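Local coordinates for cytochrome C-type biogenesis protein ccmF (Thermus thermophilus, PDB 6ZMQ) that probably binds and handles heme as a membrane-embedded heme lyase of the cytochrome c maturation pathway, with a heme b held among its transmembrane helices, at residues Val28-Ala31 / Leu32-Leu36; Gln149-Phe152 / Phe153-Ala157. One frame throughout, in Å; residues are numbered along the deposited sequence.

Contact 1 (Val28-Ala31 / Leu32-Leu36)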
ATOM      1  N   VAL A  28     -26.447   8.443  -0.983  1.00 53.03           N
ATOM      2  CA  VAL A  28     -25.545   8.960   0.052  1.00 43.09           C
ATOM      3  C   VAL A  28     -26.336   9.479   1.256  1.00 48.91           C
ATOM      4  O   VAL A  28     -25.917   9.285   2.405  1.00 70.86           O
ATOM      5  CB  VAL A  28     -24.533  10.005  -0.504  1.00 35.10           C
ATOM      6  CG1 VAL A  28     -23.857   9.505  -1.749  1.00 30.25           C
ATOM      7  CG2 VAL A  28     -25.117  11.389  -0.783  1.00 41.87           C
ATOM      8  N   SER A  29     -27.531  10.056   1.029  1.00 33.55           N
ATOM      9  CA  SER A  29     -28.320  10.578   2.139  1.00 45.31           C
ATOM     10  C   SER A  29     -28.929   9.452   2.964  1.00 55.74           C
ATOM     11  O   SER A  29     -28.914   9.500   4.200  1.00 65.29           O
ATOM     12  CB  SER A  29     -29.405  11.521   1.622  1.00 47.68           C
ATOM     13  OG  SER A  29     -28.913  12.369   0.595  1.00 51.44           O
ATOM     14  N   LEU A  30     -29.475   8.430   2.298  1.00 46.59           N
ATOM     15  CA  LEU A  30     -30.072   7.306   2.999  1.00 41.23           C
ATOM     16  C   LEU A  30     -29.007   6.475   3.704  1.00 48.96           C
ATOM     17  O   LEU A  30     -29.241   5.991   4.810  1.00 66.50           O
ATOM     18  CB  LEU A  30     -30.891   6.475   2.005  1.00 33.56           C
ATOM     19  CG  LEU A  30     -32.105   5.657   2.442  1.00 34.94           C
ATOM     20  CD1 LEU A  30     -32.832   6.273   3.638  1.00 45.62           C
ATOM     21  CD2 LEU A  30     -33.044   5.577   1.255  1.00 34.15           C
ATOM     22  N   ALA A  31     -27.799   6.380   3.124  1.00 43.71           N
ATOM     23  CA  ALA A  31     -26.680   5.709   3.791  1.00 36.17           C
ATOM     24  C   ALA A  31     -26.212   6.481   5.012  1.00 32.02           C
ATOM     25  O   ALA A  31     -25.864   5.872   6.033  1.00 25.92           O
ATOM     26  CB  ALA A  31     -25.503   5.515   2.826  1.00 32.17           C
ATOM     27  N   LEU A  32     -26.183   7.816   4.907  1.00 34.53           N
ATOM     28  CA  LEU A  32     -25.869   8.672   6.041  1.00 31.28           C
ATOM     29  C   LEU A  32     -26.905   8.516   7.151  1.00 33.73           C
ATOM     30  O   LEU A  32     -26.556   8.494   8.337  1.00 38.56           O
ATOM     31  CB  LEU A  32     -25.814  10.122   5.577  1.00 50.63           C
ATOM     32  CG  LEU A  32     -25.048  11.159   6.405  1.00 63.93           C
ATOM     33  CD1 LEU A  32     -25.239  12.540   5.804  1.00 58.74           C
ATOM     34  CD2 LEU A  32     -25.385  11.157   7.874  1.00 78.03           C
ATOM     35  N   ALA A  33     -28.191   8.395   6.773  1.00 42.27           N
ATOM     36  CA  ALA A  33     -29.267   8.226   7.749  1.00 33.14           C
ATOM     37  C   ALA A  33     -29.168   6.876   8.463  1.00 37.43           C
ATOM     38  O   ALA A  33     -29.287   6.813   9.703  1.00 48.03           O
ATOM     39  CB  ALA A  33     -30.623   8.382   7.059  1.00 33.91           C
ATOM     40  N   PHE A  34     -28.900   5.800   7.701  1.00 40.54           N
ATOM     41  CA  PHE A  34     -28.761   4.466   8.287  1.00 35.81           C
ATOM     42  C   PHE A  34     -27.544   4.384   9.199  1.00 38.98           C
ATOM     43  O   PHE A  34     -27.619   3.813  10.294  1.00 42.07           O
ATOM     44  CB  PHE A  34     -28.652   3.390   7.198  1.00 38.68           C
ATOM     45  CG  PHE A  34     -29.915   3.183   6.405  1.00 33.86           C
ATOM     46  CD1 PHE A  34     -31.171   3.195   7.016  1.00 32.96           C
ATOM     47  CD2 PHE A  34     -29.840   2.937   5.042  1.00 25.55           C
ATOM     48  CE1 PHE A  34     -32.341   3.007   6.264  1.00 28.70           C
ATOM     49  CE2 PHE A  34     -30.986   2.755   4.288  1.00 35.99           C
ATOM     50  CZ  PHE A  34     -32.245   2.779   4.901  1.00 38.86           C
ATOM     51  N   SER A  35     -26.418   4.971   8.770  1.00 33.41           N
ATOM     52  CA  SER A  35     -25.211   4.922   9.586  1.00 36.17           C
ATOM     53  C   SER A  35     -25.287   5.846  10.802  1.00 50.72           C
ATOM     54  O   SER A  35     -24.707   5.532  11.850  1.00 74.74           O
ATOM     55  CB  SER A  35     -23.990   5.219   8.724  1.00 35.21           C
ATOM     56  OG  SER A  35     -24.091   4.543   7.479  1.00 47.27           O
ATOM     57  N   LEU A  36     -25.994   6.984  10.689  1.00 46.04           N
ATOM     58  CA  LEU A  36     -26.215   7.865  11.837  1.00 40.53           C
ATOM     59  C   LEU A  36     -27.046   7.189  12.910  1.00 47.57           C
ATOM     60  O   LEU A  36     -26.718   7.258  14.103  1.00 56.31           O
ATOM     61  CB  LEU A  36     -26.912   9.157  11.412  1.00 36.11           C
ATOM     62  CG  LEU A  36     -26.174  10.472  11.167  1.00 30.74           C
ATOM     63  CD1 LEU A  36     -27.110  11.475  10.478  1.00 24.88           C
ATOM     64  CD2 LEU A  36     -25.587  11.033  12.460  1.00 37.25           C
TER

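Contact 2 (Gln149-Phe152 / Phe153-Ala157). With PTY (phosphatidylethanolamine), chain E.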
ATOM      1  N   GLN A 149     -18.194   5.526   8.864  1.00 41.10           N
ATOM      2  CA  GLN A 149     -19.155   5.638   7.764  1.00 29.15           C
ATOM      3  C   GLN A 149     -19.870   6.985   7.774  1.00 35.78           C
ATOM      4  O   GLN A 149     -20.109   7.576   6.713  1.00 36.96           O
ATOM      5  CB  GLN A 149     -20.192   4.518   7.852  1.00 31.22           C
ATOM      6  CG  GLN A 149     -19.678   3.106   7.695  1.00 39.98           C
ATOM      7  CD  GLN A 149     -20.808   2.094   7.720  1.00 39.96           C
ATOM      8  OE1 GLN A 149     -20.582   0.913   7.919  1.00 38.39           O
ATOM      9  NE2 GLN A 149     -22.033   2.565   7.529  1.00 38.92           N
ATOM     10  N   VAL A 150     -20.224   7.475   8.970  1.00 43.95           N
ATOM     11  CA  VAL A 150     -20.874   8.777   9.112  1.00 43.45           C
ATOM     12  C   VAL A 150     -19.932   9.901   8.696  1.00 38.47           C
ATOM     13  O   VAL A 150     -20.362  10.858   8.043  1.00 33.24           O
ATOM     14  CB  VAL A 150     -21.424   8.940  10.547  1.00 54.82           C
ATOM     15  CG1 VAL A 150     -21.543  10.392  10.993  1.00 61.98           C
ATOM     16  CG2 VAL A 150     -22.777   8.328  10.611  1.00 58.49           C
ATOM     17  N   PHE A 151     -18.626   9.769   8.988  1.00 41.41           N
ATOM     18  CA  PHE A 151     -17.665  10.767   8.508  1.00 45.58           C
ATOM     19  C   PHE A 151     -17.553  10.756   6.992  1.00 55.25           C
ATOM     20  O   PHE A 151     -17.527  11.821   6.373  1.00 64.47           O
ATOM     21  CB  PHE A 151     -16.262  10.587   9.086  1.00 45.43           C
ATOM     22  CG  PHE A 151     -15.270  11.592   8.515  1.00 42.16           C
ATOM     23  CD1 PHE A 151     -15.447  12.955   8.731  1.00 49.06           C
ATOM     24  CD2 PHE A 151     -14.230  11.185   7.691  1.00 38.57           C
ATOM     25  CE1 PHE A 151     -14.564  13.887   8.194  1.00 52.87           C
ATOM     26  CE2 PHE A 151     -13.342  12.110   7.147  1.00 46.32           C
ATOM     27  CZ  PHE A 151     -13.512  13.462   7.400  1.00 51.77           C
ATOM     28  N   PHE A 152     -17.487   9.563   6.381  1.00 54.56           N
ATOM     29  CA  PHE A 152     -17.339   9.479   4.924  1.00 34.51           C
ATOM     30  C   PHE A 152     -18.570  10.000   4.198  1.00 35.36           C
ATOM     31  O   PHE A 152     -18.452  10.748   3.224  1.00 37.65           O
ATOM     32  CB  PHE A 152     -17.054   8.044   4.479  1.00 25.10           C
ATOM     33  CG  PHE A 152     -15.628   7.652   4.626  1.00 30.43           C
ATOM     34  CD1 PHE A 152     -14.617   8.533   4.272  1.00 31.52           C
ATOM     35  CD2 PHE A 152     -15.295   6.396   5.101  1.00 39.54           C
ATOM     36  CE1 PHE A 152     -13.297   8.173   4.411  1.00 38.14           C
ATOM     37  CE2 PHE A 152     -13.974   6.027   5.241  1.00 47.71           C
ATOM     38  CZ  PHE A 152     -12.979   6.918   4.901  1.00 50.74           C
ATOM     39  N   PHE A 153     -19.757   9.681   4.697  1.00 31.70           N
ATOM     40  CA  PHE A 153     -20.942  10.128   3.981  1.00 33.48           C
ATOM     41  C   PHE A 153     -21.339  11.554   4.362  1.00 39.90           C
ATOM     42  O   PHE A 153     -21.941  12.255   3.545  1.00 55.22           O
ATOM     43  CB  PHE A 153     -22.066   9.114   4.177  1.00 35.65           C
ATOM     44  CG  PHE A 153     -21.885   7.881   3.327  1.00 39.80           C
ATOM     45  CD1 PHE A 153     -22.270   7.888   1.997  1.00 52.23           C
ATOM     46  CD2 PHE A 153     -21.259   6.747   3.831  1.00 32.17           C
ATOM     47  CE1 PHE A 153     -22.080   6.773   1.194  1.00 49.62           C
ATOM     48  CE2 PHE A 153     -21.067   5.624   3.035  1.00 33.73           C
ATOM     49  CZ  PHE A 153     -21.478   5.647   1.716  1.00 42.88           C
ATOM     50  N   GLY A 154     -20.975  12.019   5.562  1.00 39.55           N
ATOM     51  CA  GLY A 154     -21.052  13.443   5.853  1.00 45.61           C
ATOM     52  C   GLY A 154     -20.117  14.272   4.993  1.00 49.59           C
ATOM     53  O   GLY A 154     -20.538  15.254   4.375  1.00 62.90           O
ATOM     54  N   VAL A 155     -18.852  13.838   4.866  1.00 45.42           N
ATOM     55  CA  VAL A 155     -17.868  14.561   4.056  1.00 46.33           C
ATOM     56  C   VAL A 155     -18.151  14.364   2.566  1.00 67.15           C
ATOM     57  O   VAL A 155     -17.521  14.991   1.711  1.00 90.36           O
ATOM     58  CB  VAL A 155     -16.431  14.125   4.429  1.00 41.53           C
ATOM     59  CG1 VAL A 155     -15.983  12.853   3.693  1.00 51.04           C
ATOM     60  CG2 VAL A 155     -15.427  15.255   4.236  1.00 35.24           C
ATOM     61  N   MET A 156     -18.991  13.382   2.233  1.00 60.58           N
ATOM     62  CA  MET A 156     -19.507  13.243   0.882  1.00 60.39           C
ATOM     63  C   MET A 156     -20.784  14.057   0.665  1.00 58.78           C
ATOM     64  O   MET A 156     -21.151  14.330  -0.479  1.00 67.81           O
ATOM     65  CB  MET A 156     -19.768  11.766   0.606  1.00 60.77           C
ATOM     66  CG  MET A 156     -19.726  11.325  -0.850  1.00 56.21           C
ATOM     67  SD  MET A 156     -20.125   9.566  -0.920  1.00 56.26           S
ATOM     68  CE  MET A 156     -19.116   8.911   0.420  1.00 58.28           C
ATOM     69  N   ALA A 157     -21.521  14.393   1.730  1.00 67.01           N
ATOM     70  CA  ALA A 157     -22.798  15.066   1.523  1.00 59.28           C
ATOM     71  C   ALA A 157     -22.760  16.578   1.702  1.00 55.58           C
ATOM     72  O   ALA A 157     -23.269  17.286   0.827  1.00 54.89           O
ATOM     73  CB  ALA A 157     -23.870  14.505   2.460  1.00 64.92           C
TER
HETATM   74  C1  PTY E 704     -15.531  24.466   6.857  1.00112.70           C
HETATM   75  C2  PTY E 704     -12.656  30.622   4.605  1.00 95.83           C
HETATM   76  C3  PTY E 704     -11.975  29.281   4.882  1.00 97.08           C
HETATM   77  O4  PTY E 704     -16.065  23.719   5.803  1.00108.88           O
HETATM   78  C5  PTY E 704     -13.076  24.629   6.266  1.00104.98           C
HETATM   79  C6  PTY E 704     -14.111  24.028   7.235  1.00106.78           C
HETATM   80  O7  PTY E 704     -14.001  22.618   7.322  1.00103.46           O
HETATM   81  C8  PTY E 704     -14.102  22.063   8.624  1.00 92.46           C
HETATM   82  O10 PTY E 704     -14.359  22.769   9.540  1.00100.69           O
HETATM   83  C11 PTY E 704     -13.881  20.561   8.890  1.00 77.64           C
HETATM   84  C12 PTY E 704     -14.225  20.150  10.339  1.00 63.40           C
HETATM   85  C13 PTY E 704     -13.495  18.869  10.797  1.00 48.74           C
HETATM   86  C14 PTY E 704     -14.389  17.884  11.570  1.00 42.70           C
HETATM   87  C15 PTY E 704     -13.969  16.422  11.344  1.00 41.10           C
HETATM   88  C16 PTY E 704     -14.268  15.508  12.546  1.00 39.15           C
HETATM   89  C17 PTY E 704     -15.203  14.357  12.135  1.00 35.49           C
HETATM   90  C18 PTY E 704     -15.007  13.085  12.973  1.00 35.78           C
HETATM   91  C19 PTY E 704     -16.111  12.065  12.663  1.00 43.34           C
HETATM   92  C20 PTY E 704     -16.142  10.954  13.721  1.00 50.54           C
HETATM   93  C21 PTY E 704     -17.522  10.287  13.777  1.00 54.65           C
HETATM   94  C22 PTY E 704     -17.932   9.994  15.226  1.00 65.92           C
HETATM   95  C23 PTY E 704     -17.308   8.683  15.717  1.00 76.57           C
HETATM   96  C24 PTY E 704     -17.837   8.323  17.111  1.00 68.70           C
HETATM   97  C25 PTY E 704     -17.407   6.917  17.539  1.00 55.34           C
HETATM   98  C26 PTY E 704     -16.547   6.992  18.803  1.00 42.70           C
HETATM   99  C27 PTY E 704     -16.839   5.810  19.726  1.00 36.68           C
HETATM  100  C28 PTY E 704     -15.659   5.644  20.680  1.00 31.52           C
HETATM  101  C29 PTY E 704     -16.084   4.922  21.954  1.00 29.06           C
HETATM  102  C30 PTY E 704     -17.465  23.683   5.833  1.00 97.46           C
HETATM  103  C31 PTY E 704     -18.174  22.695   6.761  1.00 84.74           C
HETATM  104  O30 PTY E 704     -18.100  24.425   5.158  1.00 95.70           O
HETATM  105  C32 PTY E 704     -17.607  21.293   6.535  1.00 71.14           C
HETATM  106  C33 PTY E 704     -18.089  20.313   7.608  1.00 59.33           C
HETATM  107  C34 PTY E 704     -17.700  18.887   7.209  1.00 53.13           C
HETATM  108  C35 PTY E 704     -18.107  17.903   8.308  1.00 52.38           C
HETATM  109  C36 PTY E 704     -18.374  16.513   7.726  1.00 58.17           C
HETATM  110  C37 PTY E 704     -19.395  15.782   8.598  1.00 73.52           C
HETATM  111  C38 PTY E 704     -18.770  14.508   9.167  1.00 68.82           C
HETATM  112  C39 PTY E 704     -19.689  13.860  10.204  1.00 74.54           C
HETATM  113  C40 PTY E 704     -19.132  14.109  11.606  1.00 83.29           C
HETATM  114  C41 PTY E 704     -19.818  13.215  12.640  1.00 79.67           C
HETATM  115  C42 PTY E 704     -21.019  13.943  13.242  1.00 63.56           C
HETATM  116  C43 PTY E 704     -21.347  13.342  14.606  1.00 51.60           C
HETATM  117  C44 PTY E 704     -22.585  12.462  14.463  1.00 44.85           C
HETATM  118  P1  PTY E 704     -13.262  27.285   5.988  0.38109.61           P
HETATM  119  O11 PTY E 704     -12.888  28.235   4.690  1.00102.80           O
HETATM  120  O12 PTY E 704     -12.135  27.348   6.991  1.00113.21           O
HETATM  121  O13 PTY E 704     -14.502  27.855   6.631  1.00116.29           O
HETATM  122  O14 PTY E 704     -13.572  25.723   5.530  1.00106.10           O
HETATM  123  N1  PTY E 704     -12.565  31.459   5.788  1.00 96.14           N

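Contact 1 (Val28-Ala31 / Leu32-Leu36)
Leu30 and Phe34 pack side by side one turn apart on helix 20-47, a predicted transmembrane alpha-helix, and theirs is the main apolar i to i+4 contact here. CG of Leu30 lies 3.6 Å from CE2 of Phe34, while its CD1 sits over the ring, 4.2 Å from the centroid and 30° off the ring normal, an off-centre CH-pi contact. Leu30 reaches the ring because its CG stands anti to the backbone N (chi1 -152°), which swings the branch along the helix toward the next turn. Both residues suit a surface that may face lipid, and the Phe34 side chain also touches Leu60 and Pro63. With an alanine in place of Phe34, Leu30 would probably lose its CH-pi partner and its branch would be freer to turn.

Ala31 packs on Ala67 of helix 61-81, where a methyl group permits a close approach, and the branched Val28 packs against Phe153 and Met156 of helix 135-157.

The backbone bonds are regular: Leu32 N to Val28 O, Ala33 N to Ser29 O and Phe34 N to Leu30 O each measure 2.9 Å. Ser29 turns its hydroxyl back to Asn25 O, a way for a polar side chain to be satisfied within its own helix. Ser35 likewise bonds back to the residue four before it: Ala31 O takes both Ser35 N, at 2.9 Å, and Ser35 OG, at 2.6 Å, the two donors arriving from opposite faces of the carbonyl plane.

Contact 2 (Gln149-Phe152 / Phe153-Ala157)
In the last turns of helix 135-157, a predicted transmembrane helix, Phe151 and Val155 meet one turn apart beside a bound phosphatidylethanolamine. CB of Val155 lies 4.2 Å above one face of the Phe151 ring, displaced toward the rim, and its CG2 comes 4.1 Å from Phe151 CZ. The ring also borders the lipid: its CD1 touches both acyl chains, 3.7 Å from PTY C17 on one and equally far from PTY C38 on the other. With chi1 at 177° the ring extends away from the backbone N, beside the carbonyl carbon, to where Val155 and the lipid tails both touch it; Phe332 and Phe329 add ring contacts.

Val150 lays CG1 against the chain that carries C38, 3.7 Å from PTY C41. Gly154 continues this lipid-facing strip: having no side chain, it meets the acyl chain through its backbone, with C 3.9 Å from PTY C36.

On another flank, Phe153 and Met156 pack toward helix 20-47. Phe153 directs the edge of its ring at Gln149 O, with CD2 3.2 Å away and the oxygen in the ring plane, while one face receives the methyl CE of Met156, 3.6 Å above it near the rim. The bend of the methionine chain at chi3 (-45°) folds the methyl back over the ring.

Main-chain bonds from Phe153 N to Gln149 O, Gly154 N to Val150 O and Val155 N to Phe151 O keep the helix regular, whereas Met156 N to Phe152 O is weak. Backbone polar groups are thus largely paired within the helix, and valine, phenylalanine and the bare glycine meet the acyl chains through carbon, consistent with binding by dispersion and shape.

Contacts 1 and 2 lie on neighbouring transmembrane helices, their centres about 9 Å apart, and the two surfaces touch directly. At a polar point of the interface Ser35 OG and Gln149 NE2 approach to 2.9 Å, at best a weak interaction; Gln149 has a further weak partner in Thr125 through OE1. Around it the contacts are mostly carbon-rich packing: Val150 CG2 lies 3.5 Å from Ser35 C, and Val28 CG1 is 3.8 Å from Met156 SD. Leu36 of contact 1 and Val150, Phe151, Gly154 and Val155 of contact 2 belong to the same phosphatidylethanolamine pocket, so both helices help line it. Neither contact includes a heme-binding residue such as His276 or His510.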